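Local coordinates for protein metal-dependent hydrolase (Lactobacillus plantarum, PDB 2F6K) that probably decarboxylates 2-amino-3-carboxymuconate 6-semialdehyde, as a manganese-binding member of the amidohydrolase superfamily, at residues A218-Q222 with K223-V227. Numbering follows the deposited sequence.
Sequences AQYAQ and KVYQV
Q219 O takes the N-H of K223 in an almost straight bond of 2.9 Å, and one step on Y220 O accepts V224 N. The Y220 ring does the side-chain work. With CG anti to the backbone N (chi1 -176°), the ring stands out from the helix, across its axis, where V224 CG2 lies over one face, 3.4 Å from CE1, a CH-pi contact. Its CE2 edge meets the Y225 ring, 3.8 Å from CZ, in a T-shaped stack with planes at 79°; a water bonded to Y225 OH reaches Y220 OH weakly. Replacing Y220 by an alanine would probably leave the V224 methyl without its aromatic face and the Y225 ring without its edge-on partner. This is the C-terminal end of helix 210-225, on the periphery of a TIM-barrel-type fold; P170 and L169 of a second subunit pack on Y220 and Y225, respectively. A221 O closes the helix, holding Y225 N weakly and V227 N firmly at 3.0 Å, because Q226, at positive phi (58°), turns the chain back. Q222 lies beside the Q226-V227 loop: its CA approaches V227 O at 3.3 Å, and OE1 takes a water that bonds weakly to Q226 O.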
loop_
_atom_site.group_PDB
_atom_site.type_symbol
_atom_site.label_atom_id
_atom_site.label_comp_id
_atom_site.label_asym_id
_atom_site.label_seq_id
_atom_site.Cartn_x
_atom_site.Cartn_y
_atom_site.Cartn_z
ATOM N N ALA A 218 -25.139 -3.177 9.402
ATOM C CA ALA A 218 -26.097 -2.815 10.441
ATOM C C ALA A 218 -25.859 -3.551 11.762
ATOM O O ALA A 218 -25.762 -2.928 12.820
ATOM C CB ALA A 218 -27.524 -3.059 9.942
ATOM N N GLN A 219 -25.750 -4.871 11.694
ATOM C CA GLN A 219 -25.541 -5.686 12.881
ATOM C C GLN A 219 -24.255 -5.359 13.626
ATOM O O GLN A 219 -24.274 -5.107 14.830
ATOM C CB GLN A 219 -25.535 -7.157 12.490
ATOM C CG GLN A 219 -26.598 -7.988 13.173
ATOM C CD GLN A 219 -26.673 -9.394 12.602
ATOM O OE1 GLN A 219 -25.667 -10.113 12.558
ATOM N NE2 GLN A 219 -27.866 -9.794 12.159
ATOM N N TYR A 220 -23.137 -5.372 12.906
ATOM C CA TYR A 220 -21.835 -5.087 13.496
ATOM C C TYR A 220 -21.823 -3.693 14.113
ATOM O O TYR A 220 -21.372 -3.512 15.239
ATOM C CB TYR A 220 -20.743 -5.186 12.427
ATOM C CG TYR A 220 -19.331 -4.994 12.944
ATOM C CD1 TYR A 220 -18.633 -6.044 13.546
ATOM C CD2 TYR A 220 -18.685 -3.765 12.811
ATOM C CE1 TYR A 220 -17.322 -5.870 14.000
ATOM C CE2 TYR A 220 -17.376 -3.578 13.262
ATOM C CZ TYR A 220 -16.700 -4.630 13.851
ATOM O OH TYR A 220 -15.401 -4.439 14.274
ATOM N N ALA A 221 -22.331 -2.712 13.377
ATOM C CA ALA A 221 -22.360 -1.336 13.862
ATOM C C ALA A 221 -23.178 -1.209 15.142
ATOM O O ALA A 221 -22.846 -0.413 16.027
ATOM C CB ALA A 221 -22.919 -0.413 12.790
ATOM N N GLN A 222 -24.248 -1.989 15.242
ATOM C CA GLN A 222 -25.097 -1.948 16.426
ATOM C C GLN A 222 -24.369 -2.589 17.602
ATOM O O GLN A 222 -24.275 -2.016 18.681
ATOM C CB GLN A 222 -26.405 -2.698 16.160
ATOM C CG GLN A 222 -27.442 -2.589 17.261
ATOM C CD GLN A 222 -27.860 -1.157 17.522
ATOM O OE1 GLN A 222 -27.228 -0.445 18.307
ATOM N NE2 GLN A 222 -28.927 -0.720 16.856
ATOM N N LYS A 223 -23.834 -3.779 17.374
ATOM C CA LYS A 223 -23.131 -4.519 18.410
ATOM C C LYS A 223 -21.774 -3.932 18.822
ATOM O O LYS A 223 -21.511 -3.744 20.006
ATOM C CB LYS A 223 -22.963 -5.973 17.947
ATOM C CG LYS A 223 -21.857 -6.766 18.621
ATOM C CD LYS A 223 -22.329 -7.522 19.846
ATOM C CE LYS A 223 -21.285 -8.565 20.241
ATOM N NZ LYS A 223 -21.727 -9.449 21.358
ATOM N N VAL A 224 -20.921 -3.628 17.854
ATOM C CA VAL A 224 -19.591 -3.119 18.161
ATOM C C VAL A 224 -19.451 -1.604 18.277
ATOM O O VAL A 224 -18.650 -1.125 19.069
ATOM C CB VAL A 224 -18.569 -3.632 17.126
ATOM C CG1 VAL A 224 -17.172 -3.177 17.496
ATOM C CG2 VAL A 224 -18.639 -5.153 17.048
ATOM N N TYR A 225 -20.210 -0.844 17.495
ATOM C CA TYR A 225 -20.119 0.611 17.565
ATOM C C TYR A 225 -21.229 1.215 18.414
ATOM O O TYR A 225 -21.212 2.407 18.710
ATOM C CB TYR A 225 -20.182 1.227 16.166
ATOM C CG TYR A 225 -19.066 0.816 15.239
ATOM C CD1 TYR A 225 -17.845 0.350 15.736
ATOM C CD2 TYR A 225 -19.210 0.945 13.858
ATOM C CE1 TYR A 225 -16.802 0.031 14.881
ATOM C CE2 TYR A 225 -18.176 0.631 12.996
ATOM C CZ TYR A 225 -16.976 0.177 13.512
ATOM O OH TYR A 225 -15.947 -0.117 12.654
ATOM N N GLN A 226 -22.193 0.390 18.803
ATOM C CA GLN A 226 -23.317 0.863 19.598
ATOM C C GLN A 226 -24.042 1.976 18.843
ATOM O O GLN A 226 -24.532 2.940 19.440
ATOM C CB GLN A 226 -22.827 1.374 20.952
ATOM C CG GLN A 226 -22.197 0.293 21.830
ATOM C CD GLN A 226 -23.150 -0.867 22.171
ATOM O OE1 GLN A 226 -24.307 -0.899 21.746
ATOM N NE2 GLN A 226 -22.652 -1.824 22.944
ATOM N N VAL A 227 -24.099 1.829 17.521
ATOM C CA VAL A 227 -24.750 2.807 16.653
ATOM C C VAL A 227 -25.806 2.160 15.743
ATOM O O VAL A 227 -25.627 1.042 15.255
ATOM C CB VAL A 227 -23.698 3.538 15.773
ATOM C CG1 VAL A 227 -24.366 4.532 14.843
ATOM C CG2 VAL A 227 -22.713 4.270 16.658
HETATM O O HOH W 1 -26.474 -0.361 12.973
HETATM O O HOH W 2 -13.821 -1.533 13.617
HETATM O O HOH W 3 -27.653 2.105 19.413
#